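Local atomic coordinates of HD superfamily hydrolase (Clostridium acetobutylicum ATCC 824, PDB entry 3CCG), a protein that probably hydrolyses diadenosine tetraphosphate symmetrically to two ADP, using a di-iron centre held in an all-helical HD domain. Residues I128-E133 / L144-A148; L34-E40 / L121-I125; A48-D53 / A108-H112; F111-P117 / H175-A181. All coordinates share one frame; numbering follows the deposited sequence. Where two conformers were deposited one is given.

Contact 1: I128-E133 / L144-A148; sequences IADYIE and LRKAA. With FE (Fe (III) ion), chain C.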
loop_
_atom_site.group_PDB
_atom_site.type_symbol
_atom_site.label_atom_id
_atom_site.label_comp_id
_atom_site.label_asym_id
_atom_site.label_seq_id
_atom_site.Cartn_x
_atom_site.Cartn_y
_atom_site.Cartn_z
ATOM N N ILE A 128 -10.386 10.660 12.515
ATOM C CA ILE A 128 -9.430 11.023 13.560
ATOM C C ILE A 128 -10.043 11.003 14.959
ATOM O O ILE A 128 -9.375 10.669 15.942
ATOM C CB ILE A 128 -8.750 12.377 13.229
ATOM C CG1 ILE A 128 -7.354 12.413 13.869
ATOM C CG2 ILE A 128 -9.619 13.542 13.602
ATOM C CD1 ILE A 128 -6.319 11.475 13.163
ATOM N N ALA A 129 -11.337 11.301 15.024
ATOM C CA ALA A 129 -12.035 11.300 16.322
ATOM C C ALA A 129 -11.946 9.966 16.992
ATOM O O ALA A 129 -11.781 9.892 18.218
ATOM C CB ALA A 129 -13.520 11.711 16.160
ATOM N N ASP A 130 -11.955 8.900 16.192
ATOM C CA ASP A 130 -11.844 7.572 16.756
ATOM C C ASP A 130 -10.522 7.373 17.560
ATOM O O ASP A 130 -10.504 6.744 18.613
ATOM C CB ASP A 130 -11.955 6.561 15.618
ATOM C CG ASP A 130 -12.168 5.165 16.119
ATOM O OD1 ASP A 130 -12.954 4.999 17.046
ATOM O OD2 ASP A 130 -11.594 4.237 15.532
ATOM N N TYR A 131 -9.446 7.953 17.044
ATOM C CA TYR A 131 -8.106 7.909 17.653
ATOM C C TYR A 131 -7.888 8.839 18.840
ATOM O O TYR A 131 -7.128 8.537 19.735
ATOM C CB TYR A 131 -7.036 8.231 16.584
ATOM C CG TYR A 131 -6.832 7.111 15.608
ATOM C CD1 TYR A 131 -7.623 6.985 14.465
ATOM C CD2 TYR A 131 -5.878 6.143 15.846
ATOM C CE1 TYR A 131 -7.447 5.919 13.588
ATOM C CE2 TYR A 131 -5.716 5.079 14.992
ATOM C CZ TYR A 131 -6.489 4.974 13.860
ATOM O OH TYR A 131 -6.290 3.889 13.013
ATOM N N ILE A 132 -8.534 9.991 18.833
ATOM C CA ILE A 132 -8.225 10.996 19.840
ATOM C C ILE A 132 -9.321 11.259 20.904
ATOM O O ILE A 132 -9.157 12.161 21.744
ATOM C CB ILE A 132 -7.848 12.339 19.136
ATOM C CG1 ILE A 132 -9.033 12.953 18.397
ATOM C CG2 ILE A 132 -6.623 12.153 18.184
ATOM C CD1 ILE A 132 -8.885 14.382 17.968
ATOM N N GLU A 133 -10.428 10.504 20.853
ATOM C CA GLU A 133 -11.526 10.663 21.811
ATOM C C GLU A 133 -10.937 10.455 23.197
ATOM O O GLU A 133 -9.972 9.701 23.367
ATOM C CB GLU A 133 -12.749 9.783 21.493
ATOM C CG GLU A 133 -12.489 8.310 21.509
ATOM C CD GLU A 133 -12.865 7.661 22.826
ATOM O OE1 GLU A 133 -13.224 8.422 23.777
ATOM O OE2 GLU A 133 -12.809 6.392 22.888
ATOM N N LEU A 144 -1.050 13.652 18.542
ATOM C CA LEU A 144 -2.099 13.428 17.582
ATOM C C LEU A 144 -3.255 14.384 17.869
ATOM O O LEU A 144 -3.791 14.978 16.984
ATOM C CB LEU A 144 -2.564 11.983 17.660
ATOM C CG LEU A 144 -3.243 11.441 16.426
ATOM C CD1 LEU A 144 -2.326 11.599 15.203
ATOM C CD2 LEU A 144 -3.609 9.980 16.625
ATOM N N ARG A 145 -3.590 14.517 19.143
ATOM C CA ARG A 145 -4.636 15.452 19.578
ATOM C C ARG A 145 -4.257 16.892 19.230
ATOM O O ARG A 145 -5.070 17.641 18.751
ATOM C CB ARG A 145 -4.901 15.324 21.081
ATOM C CG ARG A 145 -5.809 14.163 21.463
ATOM C CD ARG A 145 -5.809 13.826 22.972
ATOM N NE ARG A 145 -6.730 12.731 23.271
ATOM C CZ ARG A 145 -6.590 11.865 24.251
ATOM N NH1 ARG A 145 -5.538 11.921 25.065
ATOM N NH2 ARG A 145 -7.462 10.911 24.401
ATOM N N LYS A 146 -3.002 17.262 19.473
ATOM C CA LYS A 146 -2.525 18.607 19.120
ATOM C C LYS A 146 -2.630 18.867 17.633
ATOM O O LYS A 146 -3.119 19.896 17.199
ATOM C CB LYS A 146 -1.062 18.828 19.533
ATOM C CG LYS A 146 -0.875 19.306 20.953
ATOM C CD LYS A 146 0.538 19.828 21.167
ATOM N N ALA A 147 -2.159 17.902 16.846
ATOM C CA ALA A 147 -2.155 18.032 15.399
ATOM C C ALA A 147 -3.579 18.120 14.864
ATOM O O ALA A 147 -3.892 18.910 13.973
ATOM C CB ALA A 147 -1.387 16.841 14.780
ATOM N N ALA A 148 -4.474 17.332 15.453
ATOM C CA ALA A 148 -5.868 17.346 14.987
ATOM C C ALA A 148 -6.496 18.710 15.205
ATOM O O ALA A 148 -7.276 19.175 14.393
ATOM C CB ALA A 148 -6.705 16.240 15.661
HETATM FE FE FE C . -14.355 3.370 16.807
HETATM O O HOH W 1 -14.100 3.093 15.137
#
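Arg145 places CG anti to its carbonyl carbon (chi1 -81°) and then runs extended to NE, which carries the guanidinium past Ile132 to the C-terminal end of helix 121-132. There two carbonyl oxygens, both lying in the guanidinium plane, are gripped. NE gives a nearly straight bond to Ile132 O (2.9 Å, 169° at the hydrogen), and NH2 reaches Glu133 O at 3.0 Å, approaching from above that carbonyl's plane. A longer NH2 contact to Ile132 O is weak. Glu133 is the first residue to leave helical geometry, so these acceptors lie where the helix runs out; NH2 also bonds Arg136 O.

Arg145 CG packs on Ile132 CB at 3.6 Å as the chains pass in opposing senses. The two branches of Ile132 go to different partners: CG2 meets Leu144 CG (3.9 Å), and CD1 meets Ala148 CB (3.7 Å). Leu144 CD2 also touches Tyr131 CB.

Away from this interface, Asp130 OD1 binds an iron at 2.2 Å, while Glu133 bonds Gly135 N and, through OE2, ND1 of the iron ligand His23. The short segments run roughly antiparallel (143°), and helix 141-150 packs against the helix carrying Asp130, the last aspartate of the H...HD...D metal site of the HD-domain fold.

Contact 2: L34-E40 / L121-I125; sequences LAGIYNE and LLEKI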
loop_
_atom_site.group_PDB
_atom_site.type_symbol
_atom_site.label_atom_id
_atom_site.label_comp_id
_atom_site.label_asym_id
_atom_site.label_seq_id
_atom_site.Cartn_x
_atom_site.Cartn_y
_atom_site.Cartn_z
ATOM N N LEU A 34 -14.450 18.968 17.006
ATOM C CA LEU A 34 -13.643 19.245 15.842
ATOM C C LEU A 34 -14.448 19.990 14.782
ATOM O O LEU A 34 -13.935 20.805 14.014
ATOM C CB LEU A 34 -13.035 17.940 15.285
ATOM C CG LEU A 34 -11.975 17.258 16.111
ATOM C CD1 LEU A 34 -11.638 15.877 15.519
ATOM C CD2 LEU A 34 -10.680 18.103 16.214
ATOM N N ALA A 35 -15.725 19.679 14.698
ATOM C CA ALA A 35 -16.600 20.356 13.776
ATOM C C ALA A 35 -16.677 21.851 14.043
ATOM O O ALA A 35 -16.790 22.638 13.133
ATOM C CB ALA A 35 -18.022 19.745 13.821
ATOM N N GLY A 36 -16.669 22.168 15.333
ATOM C CA GLY A 36 -16.647 23.573 15.760
ATOM C C GLY A 36 -15.365 24.241 15.295
ATOM O O GLY A 36 -15.407 25.352 14.758
ATOM N N ILE A 37 -14.225 23.588 15.480
ATOM C CA ILE A 37 -12.929 24.128 15.059
ATOM C C ILE A 37 -12.852 24.347 13.538
ATOM O O ILE A 37 -12.340 25.385 13.072
ATOM C CB ILE A 37 -11.780 23.208 15.468
ATOM C CG1 ILE A 37 -11.622 23.207 16.999
ATOM C CG2 ILE A 37 -10.433 23.604 14.768
ATOM C CD1 ILE A 37 -10.734 22.115 17.580
ATOM N N TYR A 38 -13.390 23.397 12.755
ATOM C CA TYR A 38 -13.228 23.409 11.312
ATOM C C TYR A 38 -14.451 23.856 10.513
ATOM O O TYR A 38 -14.487 23.795 9.294
ATOM C CB TYR A 38 -12.719 22.012 10.838
ATOM C CG TYR A 38 -11.299 21.717 11.295
ATOM C CD1 TYR A 38 -10.199 22.275 10.634
ATOM C CD2 TYR A 38 -11.038 20.852 12.352
ATOM C CE1 TYR A 38 -8.924 22.029 11.051
ATOM C CE2 TYR A 38 -9.724 20.603 12.786
ATOM C CZ TYR A 38 -8.672 21.209 12.111
ATOM O OH TYR A 38 -7.393 20.945 12.512
ATOM N N ASN A 39 -15.491 24.300 11.209
ATOM C CA ASN A 39 -16.699 24.791 10.547
ATOM C C ASN A 39 -17.498 23.712 9.789
ATOM O O ASN A 39 -18.103 23.952 8.742
ATOM C CB ASN A 39 -16.345 25.962 9.613
ATOM C CG ASN A 39 -17.567 26.768 9.187
ATOM O OD1 ASN A 39 -18.567 26.824 9.897
ATOM N ND2 ASN A 39 -17.482 27.405 8.024
ATOM N N GLU A 40 -17.502 22.500 10.338
ATOM C CA GLU A 40 -18.294 21.441 9.770
ATOM C C GLU A 40 -19.660 21.468 10.525
ATOM O O GLU A 40 -19.777 21.946 11.668
ATOM C CB GLU A 40 -17.594 20.072 9.889
ATOM C CG GLU A 40 -18.349 18.896 9.318
ATOM C CD GLU A 40 -18.732 19.128 7.887
ATOM O OE1 GLU A 40 -17.862 19.042 6.981
ATOM O OE2 GLU A 40 -19.911 19.472 7.627
ATOM N N LEU A 121 -14.236 16.771 4.710
ATOM C CA LEU A 121 -13.921 17.257 6.010
ATOM C C LEU A 121 -14.597 16.361 7.077
ATOM O O LEU A 121 -13.942 15.999 8.062
ATOM C CB LEU A 121 -14.365 18.718 6.127
ATOM C CG LEU A 121 -14.197 19.303 7.515
ATOM C CD1 LEU A 121 -12.769 19.205 8.078
ATOM C CD2 LEU A 121 -14.731 20.750 7.521
ATOM N N LEU A 122 -15.866 15.982 6.866
ATOM C CA LEU A 122 -16.582 15.132 7.855
ATOM C C LEU A 122 -15.896 13.759 7.960
ATOM O O LEU A 122 -15.687 13.258 9.051
ATOM C CB LEU A 122 -18.041 14.989 7.513
ATOM C CG LEU A 122 -18.877 14.122 8.476
ATOM C CD1 LEU A 122 -18.931 14.851 9.870
ATOM C CD2 LEU A 122 -20.252 13.843 7.849
ATOM N N GLU A 123 -15.539 13.180 6.819
ATOM C CA GLU A 123 -14.856 11.889 6.838
ATOM C C GLU A 123 -13.564 11.959 7.658
ATOM O O GLU A 123 -13.263 11.073 8.458
ATOM C CB GLU A 123 -14.510 11.449 5.423
ATOM C CG GLU A 123 -15.626 10.983 4.578
ATOM C CD GLU A 123 -15.199 10.693 3.157
ATOM O OE1 GLU A 123 -14.412 9.724 3.002
ATOM O OE2 GLU A 123 -15.590 11.430 2.222
ATOM N N LYS A 124 -12.789 13.049 7.481
ATOM C CA LYS A 124 -11.560 13.223 8.202
ATOM C C LYS A 124 -11.787 13.329 9.737
ATOM O O LYS A 124 -11.067 12.786 10.542
ATOM C CB LYS A 124 -10.763 14.419 7.713
ATOM C CG LYS A 124 -10.398 14.342 6.248
ATOM C CD LYS A 124 -9.603 15.564 5.810
ATOM C CE LYS A 124 -9.193 15.440 4.348
ATOM N NZ LYS A 124 -8.542 16.708 3.844
ATOM N N ILE A 125 -12.786 14.160 10.087
ATOM C CA ILE A 125 -13.149 14.377 11.487
ATOM C C ILE A 125 -13.525 13.035 12.181
ATOM O O ILE A 125 -13.071 12.738 13.307
ATOM C CB ILE A 125 -14.288 15.406 11.576
ATOM C CG1 ILE A 125 -13.745 16.801 11.245
ATOM C CG2 ILE A 125 -14.876 15.383 12.966
ATOM C CD1 ILE A 125 -14.799 17.938 11.219
HETATM O O HOH W 2 -17.750 17.288 4.932
#
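The short axes of 34-38 and 121-125 run roughly antiparallel, at 139° and 10.7 Å apart at closest approach, and the backbone then turns at Asn39, whose phi is positive, to bring Glu40 back over the second helix. Ile125 touches the first segment with both of its branches. CG2 lies 3.9 Å from Leu34 CB, whereas CD1 reaches the backbone at Ala35 CA and the Glu40 CB methylene (3.8 Å to the latter).

Leu121 occupies the other end of the contact. Its CD1 meets Tyr38 CB at 3.9 Å, and its CD2 approaches Tyr38 O; the Tyr38 ring itself leads off, its hydroxyl bonding Ala148 O. Glu40 starts out with CG anti to the backbone N (chi1 -180°) and bends at chi2 (54°), laying its aliphatic part against Leu121, Leu122 and Ile125 and bringing OE1 close to the start of helix 121-132. Glu40 OE1 stands 3.7 Å from Leu122 N, and water 2 bridges the two, donating to OE1 at 2.7 Å and accepting from Leu122 N at 3.0 Å. Leu122 also packs on helices 42-51 and 103-110.

The chemistry is therefore mostly apolar, with a carboxylate joined through water to an N-H in the first turn of a helix, where its negative charge would probably be favoured by the helix dipole.

Contact 3: A48-D53 / A108-H112; sequences AGLVHD and AIEFH. With FE (Fe (III) ion), chain C; FE (Fe (III) ion), chain B.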
loop_
_atom_site.group_PDB
_atom_site.type_symbol
_atom_site.label_atom_id
_atom_site.label_comp_id
_atom_site.label_asym_id
_atom_site.label_seq_id
_atom_site.Cartn_x
_atom_site.Cartn_y
_atom_site.Cartn_z
ATOM N N ALA A 48 -22.781 11.045 12.747
ATOM C CA ALA A 48 -21.782 10.146 12.211
ATOM C C ALA A 48 -20.913 9.617 13.332
ATOM O O ALA A 48 -20.580 8.433 13.364
ATOM C CB ALA A 48 -20.941 10.890 11.162
ATOM N N GLY A 49 -20.501 10.456 14.281
ATOM C CA GLY A 49 -19.670 9.997 15.371
ATOM C C GLY A 49 -20.404 9.002 16.274
ATOM O O GLY A 49 -19.876 7.979 16.722
ATOM N N LEU A 50 -21.674 9.301 16.545
ATOM C CA LEU A 50 -22.454 8.424 17.381
ATOM C C LEU A 50 -22.600 7.011 16.792
ATOM O O LEU A 50 -22.462 6.033 17.532
ATOM C CB LEU A 50 -23.840 9.017 17.642
ATOM C CG LEU A 50 -24.794 8.211 18.560
ATOM C CD1 LEU A 50 -24.189 7.973 19.941
ATOM C CD2 LEU A 50 -26.145 8.918 18.615
ATOM N N VAL A 51 -22.880 6.926 15.496
ATOM C CA VAL A 51 -23.235 5.633 14.903
ATOM C C VAL A 51 -22.121 4.947 14.128
ATOM O O VAL A 51 -22.298 3.830 13.648
ATOM C CB VAL A 51 -24.473 5.760 14.006
ATOM C CG1 VAL A 51 -25.625 6.489 14.749
ATOM C CG2 VAL A 51 -24.159 6.473 12.740
ATOM N N HIS A 52 -20.937 5.524 14.124
ATOM C CA HIS A 52 -19.853 5.048 13.241
ATOM C C HIS A 52 -19.527 3.575 13.494
ATOM O O HIS A 52 -19.134 2.887 12.534
ATOM C CB HIS A 52 -18.583 5.887 13.372
ATOM C CG HIS A 52 -17.773 5.560 14.573
ATOM N ND1 HIS A 52 -18.088 5.942 15.872
ATOM C CD2 HIS A 52 -16.645 4.830 14.678
ATOM C CE1 HIS A 52 -17.172 5.474 16.696
ATOM N NE2 HIS A 52 -16.293 4.773 16.002
ATOM N N ASP A 53 -19.652 3.109 14.733
ATOM C CA ASP A 53 -19.240 1.743 15.100
ATOM C C ASP A 53 -20.499 0.860 15.266
ATOM O O ASP A 53 -20.431 -0.147 15.950
ATOM C CB ASP A 53 -18.350 1.680 16.365
ATOM C CG ASP A 53 -16.910 1.540 16.070
ATOM O OD1 ASP A 53 -16.485 1.354 14.925
ATOM O OD2 ASP A 53 -16.121 1.640 17.036
ATOM N N ALA A 108 -18.564 8.979 5.867
ATOM C CA ALA A 108 -17.740 9.113 7.054
ATOM C C ALA A 108 -17.761 7.796 7.859
ATOM O O ALA A 108 -16.760 7.382 8.404
ATOM C CB ALA A 108 -18.222 10.274 7.883
ATOM N N ILE A 109 -18.926 7.158 7.953
ATOM C CA ILE A 109 -19.038 5.879 8.638
ATOM C C ILE A 109 -18.291 4.801 7.820
ATOM O O ILE A 109 -17.455 4.073 8.342
ATOM C CB ILE A 109 -20.499 5.476 8.785
ATOM C CG1 ILE A 109 -21.297 6.501 9.601
ATOM C CG2 ILE A 109 -20.624 4.119 9.396
ATOM C CD1 ILE A 109 -22.838 6.273 9.522
ATOM N N GLU A 110 -18.573 4.736 6.527
ATOM C CA GLU A 110 -17.967 3.718 5.685
ATOM C C GLU A 110 -16.437 3.699 5.757
ATOM O O GLU A 110 -15.844 2.612 5.788
ATOM C CB GLU A 110 -18.351 3.896 4.234
ATOM C CG GLU A 110 -17.731 2.911 3.280
ATOM C CD GLU A 110 -18.318 2.977 1.874
ATOM O OE1 GLU A 110 -19.118 3.855 1.562
ATOM O OE2 GLU A 110 -17.852 2.165 1.053
ATOM N N PHE A 111 -15.818 4.859 5.695
ATOM C CA PHE A 111 -14.356 4.933 5.547
ATOM C C PHE A 111 -13.606 5.254 6.806
ATOM O O PHE A 111 -12.381 5.515 6.808
ATOM C CB PHE A 111 -13.976 5.914 4.413
ATOM C CG PHE A 111 -14.464 5.465 3.071
ATOM C CD1 PHE A 111 -13.883 4.396 2.447
ATOM C CD2 PHE A 111 -15.579 6.038 2.470
ATOM C CE1 PHE A 111 -14.334 3.979 1.227
ATOM C CE2 PHE A 111 -16.036 5.611 1.244
ATOM C CZ PHE A 111 -15.425 4.566 0.648
ATOM N N HIS A 112 -14.291 5.127 7.933
ATOM C CA HIS A 112 -13.603 5.473 9.159
ATOM C C HIS A 112 -12.527 4.491 9.580
ATOM O O HIS A 112 -11.709 4.854 10.419
ATOM C CB HIS A 112 -14.594 5.636 10.355
ATOM C CG HIS A 112 -14.991 4.362 11.048
ATOM N ND1 HIS A 112 -16.085 3.591 10.720
ATOM C CD2 HIS A 112 -14.419 3.764 12.118
ATOM C CE1 HIS A 112 -16.133 2.543 11.542
ATOM N NE2 HIS A 112 -15.149 2.647 12.425
HETATM FE FE FE C . -14.355 3.370 16.807
HETATM FE FE FE B . -14.477 1.374 14.095
HETATM O O HOH W 1 -14.100 3.093 15.137
HETATM O O HOH W 3 -12.497 1.365 13.408
#
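His52 turns the edge of its imidazole to the face of His112 in a T-shaped pair, with planes at 87° and centroids 4.8 Å apart. This pair stands in the di-iron site of the HD domain, and His52 and Asp53 are the adjacent histidine and aspartate for which the fold is named. The atom at the point of the T is His52 CD2, positioned over the rim of the His112 ring and 3.5 Å from its NE2.

Each ring is steadied at ND1 by a carbonyl three residues earlier: His52 ND1 donates to Gly49 O, and His112 ND1 to Ile109 O at 2.8 Å, the latter in the carbonyl plane on a lone pair. His52 NE2 binds one iron (2.5 Å), with Asp53 OD2, His23 and Asp130; His112 NE2 binds the other, with Asp53 OD1 and His86. For His112 a chi1 of 83° sets CG between the backbone N and carbonyl carbon.

Asp53, bridging the irons, crosses His112 at about a right angle, its carboxylate plane 66° from the ring plane. Beneath the site, Val51 CG2 packs unusually tightly on Ile109 CD1 at 3.5 Å. On the iron shared with His86, Asp53 OD1 and His112 NE2 both bind at 2.2 Å.

Contact 4: F111-P117 / H175-A181; sequences FHTTGRP and HHNTIEA. With FE (Fe (III) ion), chain B.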
loop_
_atom_site.group_PDB
_atom_site.type_symbol
_atom_site.label_atom_id
_atom_site.label_comp_id
_atom_site.label_asym_id
_atom_site.label_seq_id
_atom_site.Cartn_x
_atom_site.Cartn_y
_atom_site.Cartn_z
ATOM N N PHE A 111 -15.818 4.859 5.695
ATOM C CA PHE A 111 -14.356 4.933 5.547
ATOM C C PHE A 111 -13.606 5.254 6.806
ATOM O O PHE A 111 -12.381 5.515 6.808
ATOM C CB PHE A 111 -13.976 5.914 4.413
ATOM C CG PHE A 111 -14.464 5.465 3.071
ATOM C CD1 PHE A 111 -13.883 4.396 2.447
ATOM C CD2 PHE A 111 -15.579 6.038 2.470
ATOM C CE1 PHE A 111 -14.334 3.979 1.227
ATOM C CE2 PHE A 111 -16.036 5.611 1.244
ATOM C CZ PHE A 111 -15.425 4.566 0.648
ATOM N N HIS A 112 -14.291 5.127 7.933
ATOM C CA HIS A 112 -13.603 5.473 9.159
ATOM C C HIS A 112 -12.527 4.491 9.580
ATOM O O HIS A 112 -11.709 4.854 10.419
ATOM C CB HIS A 112 -14.594 5.636 10.355
ATOM C CG HIS A 112 -14.991 4.362 11.048
ATOM N ND1 HIS A 112 -16.085 3.591 10.720
ATOM C CD2 HIS A 112 -14.419 3.764 12.118
ATOM C CE1 HIS A 112 -16.133 2.543 11.542
ATOM N NE2 HIS A 112 -15.149 2.647 12.425
ATOM N N THR A 113 -12.564 3.271 9.071
ATOM C CA THR A 113 -11.607 2.213 9.522
ATOM C C THR A 113 -10.284 2.287 8.778
ATOM O O THR A 113 -9.260 1.887 9.339
ATOM C CB THR A 113 -12.163 0.797 9.434
ATOM O OG1 THR A 113 -12.344 0.418 8.040
ATOM C CG2 THR A 113 -13.450 0.686 10.171
ATOM N N THR A 114 -10.316 2.779 7.545
ATOM C CA THR A 114 -9.137 2.851 6.693
ATOM C C THR A 114 -8.766 4.204 6.120
ATOM O O THR A 114 -7.616 4.441 5.715
ATOM C CB THR A 114 -9.333 1.941 5.413
ATOM O OG1 THR A 114 -10.474 2.378 4.681
ATOM C CG2 THR A 114 -9.536 0.465 5.780
ATOM N N GLY A 115 -9.719 5.096 6.025
ATOM C CA GLY A 115 -9.541 6.302 5.276
ATOM C C GLY A 115 -9.630 5.964 3.775
ATOM O O GLY A 115 -9.882 4.811 3.367
ATOM N N ARG A 116 -9.486 6.979 2.943
ATOM C CA ARG A 116 -9.469 6.789 1.495
ATOM C C ARG A 116 -8.938 8.034 0.864
ATOM O O ARG A 116 -8.771 9.058 1.525
ATOM C CB ARG A 116 -10.884 6.495 0.976
ATOM C CG ARG A 116 -11.899 7.689 1.148
ATOM C CD ARG A 116 -13.107 7.512 0.280
ATOM N NE ARG A 116 -14.118 8.525 0.532
ATOM C CZ ARG A 116 -15.199 8.679 -0.215
ATOM N NH1 ARG A 116 -15.396 7.952 -1.297
ATOM N NH2 ARG A 116 -16.105 9.603 0.088
ATOM N N PRO A 117 -8.658 7.978 -0.440
ATOM C CA PRO A 117 -8.310 9.247 -1.053
ATOM C C PRO A 117 -9.472 10.208 -1.119
ATOM O O PRO A 117 -10.609 9.810 -1.157
ATOM C CB PRO A 117 -7.934 8.855 -2.494
ATOM C CG PRO A 117 -7.810 7.421 -2.511
ATOM C CD PRO A 117 -8.549 6.834 -1.354
ATOM N N HIS A 175 -4.076 -2.559 3.856
ATOM C CA HIS A 175 -5.228 -2.299 3.028
ATOM C C HIS A 175 -4.964 -1.156 2.042
ATOM O O HIS A 175 -4.471 -0.084 2.420
ATOM C CB HIS A 175 -6.440 -1.981 3.919
ATOM C CG HIS A 175 -7.729 -2.009 3.192
ATOM N ND1 HIS A 175 -8.124 -1.033 2.305
ATOM C CD2 HIS A 175 -8.739 -2.913 3.228
ATOM C CE1 HIS A 175 -9.310 -1.344 1.807
ATOM N NE2 HIS A 175 -9.711 -2.470 2.360
ATOM N N HIS A 176 -5.333 -1.373 0.784
ATOM C CA HIS A 176 -5.057 -0.384 -0.257
ATOM C C HIS A 176 -5.647 0.979 0.025
ATOM O O HIS A 176 -5.094 2.007 -0.345
ATOM C CB HIS A 176 -5.506 -0.866 -1.653
ATOM C CG HIS A 176 -6.984 -0.855 -1.860
ATOM N ND1 HIS A 176 -7.642 0.186 -2.476
ATOM C CD2 HIS A 176 -7.942 -1.732 -1.479
ATOM C CE1 HIS A 176 -8.937 -0.086 -2.518
ATOM N NE2 HIS A 176 -9.145 -1.226 -1.897
ATOM N N ASN A 177 -6.792 1.018 0.724
ATOM C CA ASN A 177 -7.417 2.324 0.981
ATOM C C ASN A 177 -6.560 3.223 1.864
ATOM O O ASN A 177 -6.502 4.445 1.684
ATOM C CB ASN A 177 -8.818 2.202 1.587
ATOM C CG ASN A 177 -9.892 2.046 0.532
ATOM O OD1 ASN A 177 -9.690 2.388 -0.626
ATOM N ND2 ASN A 177 -11.026 1.531 0.930
ATOM N N THR A 178 -5.879 2.601 2.812
ATOM C CA THR A 178 -5.026 3.336 3.721
ATOM C C THR A 178 -3.775 3.853 2.969
ATOM O O THR A 178 -3.349 5.023 3.101
ATOM C CB THR A 178 -4.676 2.537 4.931
ATOM O OG1 THR A 178 -5.903 2.220 5.612
ATOM C CG2 THR A 178 -3.800 3.394 5.838
ATOM N N ILE A 179 -3.249 2.976 2.112
ATOM C CA ILE A 179 -2.057 3.353 1.331
ATOM C C ILE A 179 -2.422 4.511 0.374
ATOM O O ILE A 179 -1.691 5.525 0.255
ATOM C CB ILE A 179 -1.489 2.136 0.552
ATOM C CG1 ILE A 179 -1.115 0.976 1.483
ATOM C CG2 ILE A 179 -0.280 2.562 -0.295
ATOM C CD1 ILE A 179 -0.211 1.325 2.667
ATOM N N GLU A 180 -3.550 4.351 -0.283
ATOM C CA GLU A 180 -4.032 5.339 -1.277
ATOM C C GLU A 180 -4.438 6.662 -0.590
ATOM O O GLU A 180 -4.140 7.751 -1.077
ATOM C CB GLU A 180 -5.109 4.765 -2.199
ATOM C CG GLU A 180 -4.447 3.648 -3.001
ATOM C CD GLU A 180 -5.319 2.539 -3.522
ATOM O OE1 GLU A 180 -6.552 2.641 -3.443
ATOM O OE2 GLU A 180 -4.717 1.541 -4.050
ATOM N N ALA A 181 -4.990 6.547 0.621
ATOM C CA ALA A 181 -5.327 7.715 1.391
ATOM C C ALA A 181 -4.086 8.545 1.731
ATOM O O ALA A 181 -4.084 9.785 1.653
ATOM C CB ALA A 181 -6.069 7.278 2.701
HETATM FE FE FE B . -14.477 1.374 14.095
HETATM O O HOH W 4 -11.980 0.834 3.163
HETATM O O HOH W 5 -6.674 11.002 1.598
HETATM O O HOH W 1 -14.100 3.093 15.137
HETATM O O HOH W 3 -12.497 1.365 13.408
#
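Thr114 and Thr178 form the close side of this contact: Thr178 OG1 donates to Thr114 O at 2.8 Å, in the carbonyl plane on a lone pair. Thr114 CG2 sits over one face of the His175 ring, a CH-pi contact 4.1 Å from the centroid and 14° off the normal. Its OG1, between backbone N and carbonyl carbon (chi1 59°), turns instead to donate to Gly115 O, and Asn177 CB packs on that same carbonyl oxygen at 3.3 Å. Ala181 CB presses on the peptide of Arg116, whose N is buried without a polar partner.

His175 is the N-cap of helix 176-188, its ND1 accepting from Asn177 N at 2.9 Å, and the loop that follows metal ligand His112 packs against the first turns of this capped helix.

Elsewhere water does the joining: water 4 between Thr114 OG1 and Asn177 ND2, the latter approach doubtfully short, and water 5 between the backbone oxygens of Arg116 and Ala181. Phe111 brings only its ring edge near Asn177 ND2, at 4.1 Å, while Arg116 CD covers the centre of one face and the guanidinium goes on to a salt bridge with Glu123. At the loop's outer end Pro117 CG lies alongside Glu180 CB, 3.8 Å away.

Contacts 1, 3 and 4 meet at the metal centre. Contact 1 supplies Asp130 to one iron and contact 3 His52 and Asp53, the latter bridging to the other iron as well; Asp130 OD1 lies 3.5 Å from His52 NE2. Contacts 3 and 4 share Phe111 and His112, and through His112 NE2 the other iron; their centres are 14 Å apart. Contact 2 provides no metal ligand, and the side chain of Ile125 is about 13 Å from an iron. It is joined to contact 1 along helix 121-132 and by Leu34 CD1 packing on Ile128 CG2 (3.6 Å), and to contact 3 by Leu122 CG on Ala108 CB (3.9 Å).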